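Local coordinates for periplasmic sugar-binding protein (Chloroflexus aurantiacus, PDB 4RXU) that binds beta-D-glucopyranose in a cleft between two lobes and probably delivers sugar to an ABC-type transporter, at residues 62-67 with 80-85; 34-39 with 76-81; 178-183 with 187-192. One frame throughout, in Å; residues are numbered along the deposited sequence.

Interaction 1. Residues 62-67 with 80-85; sequences QVEILF and EALIAK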
loop_
_atom_site.group_PDB
_atom_site.type_symbol
_atom_site.label_atom_id
_atom_site.label_comp_id
_atom_site.label_asym_id
_atom_site.label_seq_id
_atom_site.Cartn_x
_atom_site.Cartn_y
_atom_site.Cartn_z
ATOM N N GLN A 62 -6.026 -13.970 -22.672
ATOM C CA GLN A 62 -5.004 -13.026 -23.075
ATOM C C GLN A 62 -5.503 -11.602 -22.889
ATOM O O GLN A 62 -6.531 -11.202 -23.447
ATOM C CB GLN A 62 -4.553 -13.217 -24.515
ATOM C CG GLN A 62 -3.187 -12.568 -24.734
ATOM C CD GLN A 62 -3.210 -11.358 -25.657
ATOM O OE1 GLN A 62 -3.462 -10.222 -25.237
ATOM N NE2 GLN A 62 -2.901 -11.601 -26.930
ATOM N N VAL A 63 -4.773 -10.873 -22.058
ATOM C CA VAL A 63 -5.095 -9.493 -21.693
ATOM C C VAL A 63 -3.783 -8.704 -21.627
ATOM O O VAL A 63 -2.821 -9.118 -20.963
ATOM C CB VAL A 63 -5.786 -9.446 -20.317
ATOM C CG1 VAL A 63 -5.937 -8.021 -19.803
ATOM C CG2 VAL A 63 -7.125 -10.158 -20.347
ATOM N N GLU A 64 -3.747 -7.565 -22.312
ATOM C CA GLU A 64 -2.538 -6.757 -22.335
ATOM C C GLU A 64 -2.360 -6.006 -21.009
ATOM O O GLU A 64 -3.322 -5.461 -20.462
ATOM C CB GLU A 64 -2.540 -5.771 -23.510
ATOM C CG GLU A 64 -1.223 -5.021 -23.669
ATOM C CD GLU A 64 -1.127 -4.246 -24.975
ATOM O OE1 GLU A 64 -2.186 -3.933 -25.567
ATOM O OE2 GLU A 64 0.009 -3.949 -25.412
ATOM N N ILE A 65 -1.123 -6.006 -20.515
ATOM C CA ILE A 65 -0.707 -5.238 -19.335
ATOM C C ILE A 65 0.275 -4.168 -19.790
ATOM O O ILE A 65 1.268 -4.464 -20.424
ATOM C CB ILE A 65 -0.010 -6.138 -18.291
ATOM C CG1 ILE A 65 -0.957 -7.282 -17.869
ATOM C CG2 ILE A 65 0.441 -5.340 -17.071
ATOM C CD1 ILE A 65 -0.327 -8.347 -16.986
ATOM N N LEU A 66 -0.051 -2.923 -19.496
ATOM C CA LEU A 66 0.806 -1.769 -19.770
ATOM C C LEU A 66 1.202 -1.098 -18.463
ATOM O O LEU A 66 0.395 -0.999 -17.525
ATOM C CB LEU A 66 0.078 -0.723 -20.609
ATOM C CG LEU A 66 -0.322 -1.215 -21.996
ATOM C CD1 LEU A 66 -1.196 -0.204 -22.718
ATOM C CD2 LEU A 66 0.898 -1.541 -22.832
ATOM N N PHE A 67 2.439 -0.631 -18.417
ATOM C CA PHE A 67 2.919 0.145 -17.276
ATOM C C PHE A 67 3.003 1.613 -17.687
ATOM O O PHE A 67 3.318 1.943 -18.821
ATOM C CB PHE A 67 4.291 -0.333 -16.755
ATOM C CG PHE A 67 4.222 -1.581 -15.918
ATOM C CD1 PHE A 67 4.228 -2.836 -16.507
ATOM C CD2 PHE A 67 4.119 -1.502 -14.517
ATOM C CE1 PHE A 67 4.152 -3.985 -15.740
ATOM C CE2 PHE A 67 4.033 -2.647 -13.754
ATOM C CZ PHE A 67 4.048 -3.883 -14.363
ATOM N N GLU A 80 -5.681 5.417 -23.678
ATOM C CA GLU A 80 -6.150 5.740 -25.022
ATOM C C GLU A 80 -5.801 4.633 -26.033
ATOM O O GLU A 80 -6.612 4.298 -26.916
ATOM C CB GLU A 80 -5.638 7.110 -25.454
ATOM C CG GLU A 80 -6.201 8.234 -24.580
ATOM C CD GLU A 80 -5.520 9.570 -24.743
ATOM O OE1 GLU A 80 -4.306 9.597 -25.007
ATOM O OE2 GLU A 80 -6.214 10.608 -24.578
ATOM N N ALA A 81 -4.625 4.030 -25.869
ATOM C CA ALA A 81 -4.181 2.942 -26.756
ATOM C C ALA A 81 -5.091 1.742 -26.591
ATOM O O ALA A 81 -5.466 1.100 -27.560
ATOM C CB ALA A 81 -2.758 2.545 -26.447
ATOM N N LEU A 82 -5.469 1.456 -25.345
ATOM C CA LEU A 82 -6.312 0.296 -25.075
ATOM C C LEU A 82 -7.728 0.514 -25.621
ATOM O O LEU A 82 -8.342 -0.392 -26.180
ATOM C CB LEU A 82 -6.350 0.022 -23.579
ATOM C CG LEU A 82 -5.034 -0.554 -23.038
ATOM C CD1 LEU A 82 -5.047 -0.550 -21.509
ATOM C CD2 LEU A 82 -4.715 -1.943 -23.590
ATOM N N ILE A 83 -8.234 1.733 -25.458
ATOM C CA ILE A 83 -9.537 2.107 -26.040
ATOM C C ILE A 83 -9.516 1.837 -27.531
ATOM O O ILE A 83 -10.470 1.271 -28.076
ATOM C CB ILE A 83 -9.878 3.578 -25.786
ATOM C CG1 ILE A 83 -10.208 3.779 -24.306
ATOM C CG2 ILE A 83 -11.044 4.024 -26.668
ATOM C CD1 ILE A 83 -10.215 5.237 -23.892
ATOM N N ALA A 84 -8.420 2.218 -28.178
ATOM C CA ALA A 84 -8.310 2.099 -29.624
ATOM C C ALA A 84 -8.217 0.649 -30.074
ATOM O O ALA A 84 -8.614 0.298 -31.188
ATOM C CB ALA A 84 -7.137 2.903 -30.142
ATOM N N LYS A 85 -7.687 -0.192 -29.204
ATOM C CA LYS A 85 -7.691 -1.631 -29.435
ATOM C C LYS A 85 -9.014 -2.333 -29.155
ATOM O O LYS A 85 -9.142 -3.529 -29.402
ATOM C CB LYS A 85 -6.637 -2.270 -28.575
ATOM C CG LYS A 85 -5.249 -1.925 -29.033
ATOM C CD LYS A 85 -4.273 -2.849 -28.353
ATOM C CE LYS A 85 -2.861 -2.570 -28.817
ATOM N NZ LYS A 85 -2.296 -1.472 -27.989
#

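Interaction 2. Residues 34-39 with 76-81; sequences GIVLPT and KENVEA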
loop_
_atom_site.group_PDB
_atom_site.type_symbol
_atom_site.label_atom_id
_atom_site.label_comp_id
_atom_site.label_asym_id
_atom_site.label_seq_id
_atom_site.Cartn_x
_atom_site.Cartn_y
_atom_site.Cartn_z
ATOM N N GLY A 34 -8.086 -4.452 -20.659
ATOM C CA GLY A 34 -6.732 -3.935 -20.593
ATOM C C GLY A 34 -6.405 -3.636 -19.150
ATOM O O GLY A 34 -7.288 -3.253 -18.369
ATOM N N ILE A 35 -5.149 -3.888 -18.787
ATOM C CA ILE A 35 -4.652 -3.664 -17.437
ATOM C C ILE A 35 -3.575 -2.600 -17.475
ATOM O O ILE A 35 -2.650 -2.702 -18.283
ATOM C CB ILE A 35 -4.077 -4.951 -16.829
ATOM C CG1 ILE A 35 -5.189 -5.991 -16.641
ATOM C CG2 ILE A 35 -3.405 -4.685 -15.481
ATOM C CD1 ILE A 35 -4.662 -7.402 -16.381
ATOM N N VAL A 36 -3.707 -1.575 -16.626
ATOM C CA VAL A 36 -2.691 -0.517 -16.538
ATOM C C VAL A 36 -2.169 -0.428 -15.129
ATOM O O VAL A 36 -2.947 -0.270 -14.187
ATOM C CB VAL A 36 -3.219 0.857 -17.028
ATOM C CG1 VAL A 36 -2.156 1.962 -16.931
ATOM C CG2 VAL A 36 -3.701 0.756 -18.467
ATOM N N LEU A 37 -0.855 -0.591 -14.995
ATOM C CA LEU A 37 -0.179 -0.532 -13.677
ATOM C C LEU A 37 0.784 0.651 -13.672
ATOM O O LEU A 37 1.283 1.042 -14.714
ATOM C CB LEU A 37 0.552 -1.842 -13.393
ATOM C CG LEU A 37 -0.385 -3.059 -13.220
ATOM C CD1 LEU A 37 0.477 -4.311 -13.114
ATOM C CD2 LEU A 37 -1.338 -2.938 -12.026
ATOM N N PRO A 38 1.080 1.212 -12.485
ATOM C CA PRO A 38 1.671 2.547 -12.493
ATOM C C PRO A 38 3.157 2.608 -12.788
ATOM O O PRO A 38 3.608 3.541 -13.458
ATOM C CB PRO A 38 1.365 3.064 -11.083
ATOM C CG PRO A 38 1.305 1.804 -10.252
ATOM C CD PRO A 38 0.556 0.862 -11.158
ATOM N N THR A 39 3.917 1.630 -12.302
ATOM C CA THR A 39 5.369 1.662 -12.443
ATOM C C THR A 39 5.963 0.308 -12.119
ATOM O O THR A 39 5.420 -0.412 -11.282
ATOM C CB THR A 39 6.014 2.752 -11.533
ATOM O OG1 THR A 39 7.430 2.766 -11.707
ATOM C CG2 THR A 39 5.699 2.527 -10.068
ATOM N N LYS A 76 -2.423 8.016 -19.252
ATOM C CA LYS A 76 -3.540 8.409 -20.070
ATOM C C LYS A 76 -3.354 7.884 -21.494
ATOM O O LYS A 76 -4.320 7.387 -22.083
ATOM C CB LYS A 76 -3.761 9.927 -20.062
ATOM C CG LYS A 76 -5.044 10.314 -20.775
ATOM C CD LYS A 76 -5.290 11.797 -20.712
ATOM C CE LYS A 76 -6.713 12.150 -21.126
ATOM N NZ LYS A 76 -6.902 11.701 -22.524
ATOM N N GLU A 77 -2.142 7.993 -22.028
ATOM C CA GLU A 77 -1.820 7.409 -23.325
ATOM C C GLU A 77 -2.135 5.917 -23.350
ATOM O O GLU A 77 -2.756 5.420 -24.289
ATOM C CB GLU A 77 -0.347 7.642 -23.667
ATOM C CG GLU A 77 0.026 9.105 -23.838
ATOM C CD GLU A 77 1.230 9.298 -24.738
ATOM O OE1 GLU A 77 2.001 8.332 -24.918
ATOM O OE2 GLU A 77 1.406 10.417 -25.266
ATOM N N ASN A 78 -1.702 5.208 -22.313
ATOM C CA ASN A 78 -1.944 3.787 -22.209
ATOM C C ASN A 78 -3.432 3.499 -22.320
ATOM O O ASN A 78 -3.859 2.577 -23.040
ATOM C CB ASN A 78 -1.411 3.242 -20.881
ATOM C CG ASN A 78 0.096 3.099 -20.837
ATOM O OD1 ASN A 78 0.669 3.020 -19.720
ATOM N ND2 ASN A 78 0.741 2.990 -21.979
ATOM N N VAL A 79 -4.222 4.261 -21.573
ATOM C CA VAL A 79 -5.674 4.087 -21.634
ATOM C C VAL A 79 -6.168 4.342 -23.057
ATOM O O VAL A 79 -6.982 3.589 -23.585
ATOM C CB VAL A 79 -6.386 4.972 -20.603
ATOM C CG1 VAL A 79 -7.898 4.965 -20.771
ATOM C CG2 VAL A 79 -6.041 4.473 -19.212
ATOM N N GLU A 80 -5.681 5.417 -23.678
ATOM C CA GLU A 80 -6.150 5.740 -25.022
ATOM C C GLU A 80 -5.801 4.633 -26.033
ATOM O O GLU A 80 -6.612 4.298 -26.916
ATOM C CB GLU A 80 -5.638 7.110 -25.454
ATOM C CG GLU A 80 -6.201 8.234 -24.580
ATOM C CD GLU A 80 -5.520 9.570 -24.743
ATOM O OE1 GLU A 80 -4.306 9.597 -25.007
ATOM O OE2 GLU A 80 -6.214 10.608 -24.578
ATOM N N ALA A 81 -4.625 4.030 -25.869
ATOM C CA ALA A 81 -4.181 2.942 -26.756
ATOM C C ALA A 81 -5.091 1.742 -26.591
ATOM O O ALA A 81 -5.466 1.100 -27.560
ATOM C CB ALA A 81 -2.758 2.545 -26.447
#

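Interaction 3. Residues 178-183 with 187-192; sequences KVLQPK and GTFVIK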
loop_
_atom_site.group_PDB
_atom_site.type_symbol
_atom_site.label_atom_id
_atom_site.label_comp_id
_atom_site.label_asym_id
_atom_site.label_seq_id
_atom_site.Cartn_x
_atom_site.Cartn_y
_atom_site.Cartn_z
ATOM N N LYS A 178 -5.259 6.558 13.822
ATOM C CA LYS A 178 -6.402 6.346 14.703
ATOM C C LYS A 178 -6.137 5.326 15.798
ATOM O O LYS A 178 -6.920 5.234 16.738
ATOM C CB LYS A 178 -7.675 6.091 13.907
ATOM C CG LYS A 178 -7.968 7.312 13.026
ATOM C CD LYS A 178 -9.400 7.409 12.655
ATOM C CE LYS A 178 -9.798 8.767 12.135
ATOM N NZ LYS A 178 -11.105 8.552 11.465
ATOM N N VAL A 179 -5.019 4.604 15.686
ATOM C CA VAL A 179 -4.509 3.771 16.772
ATOM C C VAL A 179 -3.413 4.481 17.561
ATOM O O VAL A 179 -3.371 4.412 18.799
ATOM C CB VAL A 179 -3.999 2.418 16.208
ATOM C CG1 VAL A 179 -3.214 1.623 17.247
ATOM C CG2 VAL A 179 -5.163 1.594 15.669
ATOM N N LEU A 180 -2.506 5.138 16.856
ATOM C CA LEU A 180 -1.398 5.791 17.547
ATOM C C LEU A 180 -1.768 7.054 18.331
ATOM O O LEU A 180 -1.201 7.308 19.390
ATOM C CB LEU A 180 -0.247 6.114 16.586
ATOM C CG LEU A 180 0.404 4.941 15.871
ATOM C CD1 LEU A 180 1.275 5.434 14.719
ATOM C CD2 LEU A 180 1.218 4.090 16.824
ATOM N N GLN A 181 -2.702 7.841 17.807
ATOM C CA GLN A 181 -2.972 9.138 18.391
ATOM C C GLN A 181 -3.367 9.048 19.880
ATOM O O GLN A 181 -2.835 9.800 20.706
ATOM C CB GLN A 181 -3.980 9.933 17.547
ATOM C CG GLN A 181 -4.296 11.322 18.088
ATOM C CD GLN A 181 -5.295 11.318 19.252
ATOM O OE1 GLN A 181 -6.235 10.510 19.284
ATOM N NE2 GLN A 181 -5.109 12.246 20.196
ATOM N N PRO A 182 -4.263 8.115 20.239
ATOM C CA PRO A 182 -4.560 8.025 21.668
ATOM C C PRO A 182 -3.343 7.667 22.509
ATOM O O PRO A 182 -3.243 8.082 23.650
ATOM C CB PRO A 182 -5.561 6.881 21.743
ATOM C CG PRO A 182 -6.225 6.872 20.418
ATOM C CD PRO A 182 -5.196 7.312 19.431
ATOM N N LYS A 183 -2.451 6.861 21.954
ATOM C CA LYS A 183 -1.234 6.450 22.658
ATOM C C LYS A 183 -0.107 7.480 22.638
ATOM O O LYS A 183 0.896 7.332 23.319
ATOM C CB LYS A 183 -0.766 5.104 22.107
ATOM C CG LYS A 183 -1.839 4.026 22.245
ATOM C CD LYS A 183 -2.335 3.835 23.658
ATOM C CE LYS A 183 -1.218 3.349 24.544
ATOM N NZ LYS A 183 -1.735 3.261 25.937
ATOM N N GLY A 187 0.728 9.734 26.489
ATOM C CA GLY A 187 2.148 9.777 26.856
ATOM C C GLY A 187 2.934 8.498 26.585
ATOM O O GLY A 187 4.139 8.461 26.830
ATOM N N THR A 188 2.277 7.477 26.034
ATOM C CA THR A 188 2.982 6.235 25.745
ATOM C C THR A 188 4.079 6.431 24.712
ATOM O O THR A 188 5.210 5.974 24.896
ATOM C CB THR A 188 2.010 5.149 25.275
ATOM O OG1 THR A 188 1.034 4.918 26.299
ATOM C CG2 THR A 188 2.752 3.844 24.975
ATOM N N PHE A 189 3.723 7.110 23.623
ATOM C CA PHE A 189 4.655 7.447 22.562
ATOM C C PHE A 189 4.931 8.948 22.493
ATOM O O PHE A 189 4.056 9.772 22.774
ATOM C CB PHE A 189 4.106 7.032 21.206
ATOM C CG PHE A 189 4.032 5.560 20.992
ATOM C CD1 PHE A 189 5.189 4.797 20.955
ATOM C CD2 PHE A 189 2.793 4.943 20.783
ATOM C CE1 PHE A 189 5.109 3.437 20.712
ATOM C CE2 PHE A 189 2.713 3.583 20.544
ATOM C CZ PHE A 189 3.871 2.827 20.518
ATOM N N VAL A 190 6.140 9.271 22.056
ATOM C CA VAL A 190 6.541 10.633 21.794
ATOM C C VAL A 190 7.086 10.684 20.385
ATOM O O VAL A 190 8.034 9.978 20.058
ATOM C CB VAL A 190 7.615 11.119 22.782
ATOM C CG1 VAL A 190 8.162 12.483 22.408
ATOM C CG2 VAL A 190 7.056 11.160 24.189
ATOM N N ILE A 191 6.441 11.495 19.549
ATOM C CA ILE A 191 6.805 11.604 18.142
ATOM C C ILE A 191 8.146 12.307 17.982
ATOM O O ILE A 191 8.312 13.426 18.464
ATOM C CB ILE A 191 5.762 12.400 17.356
ATOM C CG1 ILE A 191 4.376 11.736 17.413
ATOM C CG2 ILE A 191 6.186 12.558 15.889
ATOM C CD1 ILE A 191 3.264 12.673 16.984
ATOM N N LYS A 192 9.078 11.693 17.258
ATOM C CA LYS A 192 10.425 12.257 17.134
ATOM C C LYS A 192 10.787 12.853 15.787
ATOM O O LYS A 192 11.843 13.482 15.686
ATOM C CB LYS A 192 11.485 11.204 17.450
ATOM C CG LYS A 192 11.283 10.573 18.810
ATOM C CD LYS A 192 11.480 11.600 19.903
ATOM C CE LYS A 192 11.269 10.966 21.267
ATOM N NZ LYS A 192 11.724 11.923 22.300
#

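Interaction 1. Residues 62-67 with 80-85
E64 is the first residue of 62-67 to meet the helix, and its partner is K85 of 80-85. With CG anti to the backbone N (chi1 -173°) and the rest of the chain extended, the glutamate spans the gap and presents OE1 to the lysine, whose side chain crosses it at about a right angle. K85 bends at its last torsion (chi4 86°), and its end curls round the carboxylate oxygen: E64 OE1 lies 3.6 Å from K85 CD and 3.5 Å from K85 NZ. The salt bridge is therefore long and its hydrogen bond weak. The same E64 OE1 also lies 3.8 Å from the methyl L82 CD2. I65 turns its side chain from the helix to pack on F52 and R53 of helix 44-59. L66 then returns to face the helix and meets L82 tip to tip, with L66 CD1 3.9 Å from L82 CG. L82 also touches V36 on the neighbouring strand 29-37, so the leucine pair joins a helix to two neighbouring parallel strands of the mixed sheet in this alpha/beta lobe. The chemistry is thus graded from a buried leucine outward to an exposed lysine: the contact combines leucine packing with a long, weak ion pair at the more exposed end, whose electrostatic pull is probably modest.

Interaction 2. Residues 34-39 with 76-81
V36 projects from strand 29-37 onto N78 and V79 of helix 72-84. This is the inside of a beta-alpha-beta crossover, in the Rossmann-like lobe of a periplasmic binding protein: strands 61-67 and 89-92 flank strand 29-37 in parallel, and the helix that connects them passes over the strand in the middle. The nearest CA atoms, V36 CA and N78 CA, are 7.2 Å apart, consistent with a single layer of side chains between sheet and helix. Both methyls of the valine are used. CG1, anti to the backbone N at chi1 180°, faces the amide end of N78, while CG2 lies 4.2 Å from N78 CB. The two side chains meet at a slant, and the contact is one of van der Waals packing, with no hydrogen bond between 34-39 and 76-81. S68 and L90 also touch V36, and V79 rests on L90 and I92; V36, N78 and V79 are all buried.

The outer face of the helix is different in kind. E77 is exposed there, and K76 and E80, one turn apart, form a salt bridge, although the modelled 2.4 Å between K76 NZ and E80 OE2 is too short to be trusted as a length. Past the strand end, P38 and T39 are buried on another side: P38 packs on W45 and R119, and T39 on W45. W45 and R119 both line the glucose pocket. The strand thus runs from a sealed helix-sheet interface to the edge of the binding site. Even the packed side is not equally close everywhere, since V36 CG2 and V79 CG2, the methyl-to-methyl approach, stand 4.5 Å apart.

Interaction 3. Residues 178-183 with 187-192
K183 lays its side chain against F189 and T188, just beyond the end of its own helix. CB meets the phenyl ring obliquely, 3.8 Å from F189 CD2. CG and CD make no close contact with 187-192; they turn the chain, bent at chi2 (-56°) and chi3 (-64°), away from the ring and toward the threonine. CE reaches T188, lying 3.3 Å from T188 OG1 and 3.8 Å from T188 CB. At the tip, NZ makes a weak hydrogen bond of 3.2 Å to T188 OG1, but its stronger partner is D186, whose carboxylate forms a salt bridge with NZ and also bonds T188 OG1. The connection from helix to strand belongs to the beta-alpha-beta unit of strand 155-159, helix 167-185 and strand 189-191, and G187, with positive phi, takes the chain out of the helix. F189 N then donates to K183 O at 2.9 Å, with an N-H...O angle of 161°, tying the first strand residue to the last helical turn. The ring of F189 also takes L180, whose CD2 lies 4.0 Å from F189 CE2, and packs edge-to-face with Y247 of the sheet.

Interactions 1 and 2 are neighbours, their centres 6 Å apart. Along the chain 34-39 comes first, then 62-67, and both contacts close on helix 72-84, sharing E80 and A81 and fastening it to adjacent parallel strands, 61-67 and 29-37. Interaction 3 follows later, on the opposite side of the molecule, its centre 46 Å from that of interaction 1 and 40 Å from that of interaction 2; it joins helix 167-185 to an outermost strand of a separate sheet. In both lobes these helices pack on parallel strands, in a mixed sheet in one and a wholly parallel sheet in the other. The glucose pocket lies between the lobes, drawing W45 and R119 from one and D166 and N168 from the other.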